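Local atomic coordinates of putative aminopeptidase (Leishmania major, PDB entry 5NTH), a protein that probably acts as a manganese-dependent M17 leucyl aminopeptidase, removing residues from the N-terminus of peptides. Residues Thr107-Ser119 / Ala448-Leu460. Numbering follows the deposited sequence.
Sequences TTSRTNCPYRADS and AGLQSGDLCYPVL
L450 lays its two methyls against the loop 110-112: CD2 lies 3.6 Å from the carbonyl oxygens of both T111 and N112, and CD1 approaches O of R110. The contact joins the two domains of the M17 fold. Two consecutive type I turns, S109-N112 and C113-R116, lead into helix 117-127 of the macro-type N-terminal domain and rest on the end of helix 439-452 and on strand 456-458, at the margin of the catalytic sheet. C113 sits at the helix end, its CB 3.3 Å from O of L450; its CA makes a CH...O contact with the same oxygen. L455 brings CD1 to 3.4 Å from OD1 of N112 and CD2 to the neighbourhood of C113 CB. The N112 amide is held by C113 next door and by D118 in the helix that follows: with CG anti to the backbone N (chi1 -164°), OD1 accepts from N of C113, which comes from above the carbonyl plane, while ND2 gives an in-plane bond to the syn lone pair of D118 OD2. Where the helix ends, G453 turns off with positive phi and brings its CA to 4.2 Å from CB of A117. T111 points CG2 obliquely at CE1 of Y457, 3.7 Å away, and its OG1 bonds to O of Y461 in the second subunit. R110 likewise reaches across, to E442 and A436 of that neighbour, so the loop serves both the domain interface and the hexamer. At the Y115 end, CG of P114 lies over one face of the phenol ring, and the bent chain of Q451 stands its amide 86° from that ring, NE2 at the ring edge donating to Y115 OH at 3.1 Å, with an N-H...O angle of 137°.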
# COMPACT_ATOMS: atom_id res chain seq x y z
N THR A 107 -11.85 40.68 -0.33
CA THR A 107 -12.46 40.18 -1.57
C THR A 107 -13.19 38.85 -1.34
O THR A 107 -12.69 37.95 -0.67
CB THR A 107 -11.40 40.04 -2.70
OG1 THR A 107 -10.38 39.11 -2.31
CG2 THR A 107 -10.69 41.38 -2.98
N THR A 108 -14.37 38.75 -1.92
CA THR A 108 -15.22 37.57 -1.82
C THR A 108 -15.63 37.13 -3.23
O THR A 108 -15.86 37.95 -4.09
CB THR A 108 -16.42 37.87 -0.90
OG1 THR A 108 -15.99 37.74 0.46
CG2 THR A 108 -17.60 36.93 -1.13
N SER A 109 -15.73 35.83 -3.46
CA SER A 109 -16.15 35.34 -4.76
C SER A 109 -17.62 34.92 -4.80
O SER A 109 -18.31 34.81 -3.76
CB SER A 109 -15.24 34.24 -5.22
OG SER A 109 -15.16 33.29 -4.19
N ARG A 110 -18.11 34.73 -6.02
CA ARG A 110 -19.53 34.53 -6.27
C ARG A 110 -20.11 33.33 -5.46
O ARG A 110 -21.31 33.32 -5.14
CB ARG A 110 -19.79 34.38 -7.80
CG ARG A 110 -20.03 32.95 -8.30
CD ARG A 110 -20.05 32.76 -9.83
NE ARG A 110 -18.72 33.02 -10.36
CZ ARG A 110 -17.96 32.20 -11.09
NH1 ARG A 110 -18.35 31.00 -11.49
NH2 ARG A 110 -16.75 32.65 -11.45
N THR A 111 -19.25 32.32 -5.18
CA THR A 111 -19.66 31.06 -4.51
C THR A 111 -19.61 31.07 -2.98
O THR A 111 -19.83 30.04 -2.36
CB THR A 111 -18.77 29.87 -4.91
OG1 THR A 111 -17.41 30.14 -4.51
CG2 THR A 111 -18.83 29.59 -6.41
N ASN A 112 -19.29 32.23 -2.41
CA ASN A 112 -19.14 32.38 -0.98
C ASN A 112 -20.14 33.39 -0.47
O ASN A 112 -20.67 34.22 -1.20
CB ASN A 112 -17.71 32.84 -0.64
CG ASN A 112 -17.34 32.66 0.84
OD1 ASN A 112 -18.15 32.22 1.67
ND2 ASN A 112 -16.09 32.99 1.17
N CYS A 113 -20.37 33.30 0.82
CA CYS A 113 -21.31 34.12 1.50
C CYS A 113 -20.76 35.53 1.55
O CYS A 113 -19.68 35.75 2.10
CB CYS A 113 -21.50 33.56 2.90
SG CYS A 113 -22.21 34.76 4.02
N PRO A 114 -21.50 36.50 1.01
CA PRO A 114 -21.03 37.91 0.90
C PRO A 114 -20.81 38.64 2.24
O PRO A 114 -20.11 39.65 2.29
CB PRO A 114 -22.15 38.59 0.14
CG PRO A 114 -23.34 37.86 0.65
CD PRO A 114 -22.94 36.42 0.74
N TYR A 115 -21.41 38.11 3.30
CA TYR A 115 -21.18 38.60 4.66
C TYR A 115 -19.91 38.02 5.29
O TYR A 115 -19.52 38.47 6.35
CB TYR A 115 -22.37 38.24 5.55
CG TYR A 115 -23.72 38.50 4.92
CD1 TYR A 115 -23.99 39.71 4.25
CD2 TYR A 115 -24.72 37.54 4.96
CE1 TYR A 115 -25.21 39.95 3.65
CE2 TYR A 115 -25.96 37.76 4.35
CZ TYR A 115 -26.21 38.98 3.71
OH TYR A 115 -27.44 39.20 3.11
N ARG A 116 -19.29 37.03 4.64
CA ARG A 116 -18.09 36.35 5.11
C ARG A 116 -18.24 35.77 6.48
O ARG A 116 -17.43 36.01 7.35
CB ARG A 116 -16.83 37.22 5.02
CG ARG A 116 -16.32 37.40 3.59
CD ARG A 116 -15.96 36.05 2.95
NE ARG A 116 -14.64 36.14 2.35
CZ ARG A 116 -13.58 35.45 2.75
NH1 ARG A 116 -13.65 34.56 3.73
NH2 ARG A 116 -12.41 35.66 2.14
N ALA A 117 -19.27 34.95 6.64
CA ALA A 117 -19.53 34.20 7.87
C ALA A 117 -18.42 33.24 8.29
O ALA A 117 -18.36 32.85 9.45
CB ALA A 117 -20.83 33.43 7.72
N ASP A 118 -17.57 32.85 7.36
CA ASP A 118 -16.41 32.02 7.68
C ASP A 118 -15.38 32.76 8.53
O ASP A 118 -14.88 32.23 9.51
CB ASP A 118 -15.74 31.42 6.41
CG ASP A 118 -15.65 32.40 5.24
OD1 ASP A 118 -15.74 33.63 5.44
OD2 ASP A 118 -15.51 31.92 4.10
N SER A 119 -15.06 33.97 8.12
CA SER A 119 -14.12 34.78 8.86
C SER A 119 -14.68 35.19 10.22
O SER A 119 -13.95 35.28 11.20
CB SER A 119 -13.75 35.98 8.01
OG SER A 119 -13.11 35.53 6.83
N ALA A 448 -29.58 29.58 -0.61
CA ALA A 448 -29.83 29.52 0.82
C ALA A 448 -28.50 29.29 1.54
O ALA A 448 -28.29 29.75 2.64
CB ALA A 448 -30.84 28.45 1.13
N GLY A 449 -27.59 28.63 0.86
CA GLY A 449 -26.24 28.49 1.34
C GLY A 449 -25.47 29.79 1.42
O GLY A 449 -24.71 29.99 2.35
N LEU A 450 -25.63 30.68 0.46
CA LEU A 450 -24.92 31.95 0.51
C LEU A 450 -25.46 32.86 1.58
O LEU A 450 -24.72 33.60 2.22
CB LEU A 450 -25.02 32.69 -0.82
CG LEU A 450 -24.47 31.98 -2.04
CD1 LEU A 450 -24.64 32.82 -3.30
CD2 LEU A 450 -23.01 31.59 -1.77
N GLN A 451 -26.78 32.84 1.75
CA GLN A 451 -27.42 33.64 2.77
C GLN A 451 -27.20 33.08 4.16
O GLN A 451 -27.15 33.83 5.09
CB GLN A 451 -28.94 33.79 2.52
CG GLN A 451 -29.35 34.91 1.57
CD GLN A 451 -28.92 36.31 2.01
OE1 GLN A 451 -28.21 37.00 1.25
NE2 GLN A 451 -29.34 36.75 3.23
N SER A 452 -27.10 31.76 4.29
CA SER A 452 -26.98 31.10 5.60
C SER A 452 -25.56 30.96 6.11
O SER A 452 -25.38 30.71 7.27
CB SER A 452 -27.57 29.68 5.56
OG SER A 452 -26.76 28.78 4.84
N GLY A 453 -24.57 31.06 5.24
CA GLY A 453 -23.20 30.67 5.57
C GLY A 453 -22.92 29.17 5.69
O GLY A 453 -21.85 28.79 6.17
N ASP A 454 -23.89 28.33 5.31
CA ASP A 454 -23.71 26.87 5.17
C ASP A 454 -23.59 26.61 3.65
O ASP A 454 -24.56 26.27 2.97
CB ASP A 454 -24.92 26.09 5.70
CG ASP A 454 -24.99 26.01 7.23
OD1 ASP A 454 -24.16 26.60 7.95
OD2 ASP A 454 -25.90 25.31 7.74
N LEU A 455 -22.38 26.75 3.15
CA LEU A 455 -22.16 26.78 1.72
C LEU A 455 -22.45 25.46 0.97
O LEU A 455 -22.56 24.38 1.55
CB LEU A 455 -20.74 27.26 1.42
CG LEU A 455 -20.29 28.54 2.12
CD1 LEU A 455 -18.86 28.87 1.73
CD2 LEU A 455 -21.20 29.69 1.77
N CYS A 456 -22.54 25.60 -0.34
CA CYS A 456 -23.14 24.65 -1.24
C CYS A 456 -22.58 24.84 -2.61
O CYS A 456 -22.24 25.95 -2.99
CB CYS A 456 -24.60 24.95 -1.41
SG CYS A 456 -25.60 24.14 -0.22
N TYR A 457 -22.57 23.75 -3.38
CA TYR A 457 -22.17 23.86 -4.76
C TYR A 457 -22.71 22.69 -5.51
O TYR A 457 -22.64 21.59 -5.00
CB TYR A 457 -20.66 23.95 -4.90
CG TYR A 457 -20.30 24.47 -6.23
CD1 TYR A 457 -20.27 25.83 -6.46
CD2 TYR A 457 -20.07 23.61 -7.29
CE1 TYR A 457 -19.97 26.34 -7.73
CE2 TYR A 457 -19.78 24.10 -8.57
CZ TYR A 457 -19.73 25.46 -8.78
OH TYR A 457 -19.42 25.94 -10.01
N PRO A 458 -23.29 22.94 -6.71
CA PRO A 458 -23.86 21.90 -7.56
C PRO A 458 -22.89 20.80 -7.95
O PRO A 458 -21.77 21.07 -8.27
CB PRO A 458 -24.25 22.68 -8.83
CG PRO A 458 -24.55 24.05 -8.35
CD PRO A 458 -23.48 24.27 -7.32
N VAL A 459 -23.34 19.56 -7.93
CA VAL A 459 -22.59 18.52 -8.63
C VAL A 459 -23.41 17.87 -9.74
O VAL A 459 -24.62 17.82 -9.68
CB VAL A 459 -22.02 17.42 -7.71
CG1 VAL A 459 -20.89 17.98 -6.89
CG2 VAL A 459 -23.12 16.79 -6.85
N LEU A 460 -22.67 17.33 -10.71
CA LEU A 460 -23.22 16.76 -11.91
C LEU A 460 -24.51 15.98 -11.66
O LEU A 460 -24.52 15.09 -10.85
CB LEU A 460 -22.18 15.85 -12.55
CG LEU A 460 -22.55 15.26 -13.91
CD1 LEU A 460 -22.78 16.36 -14.95
CD2 LEU A 460 -21.49 14.28 -14.37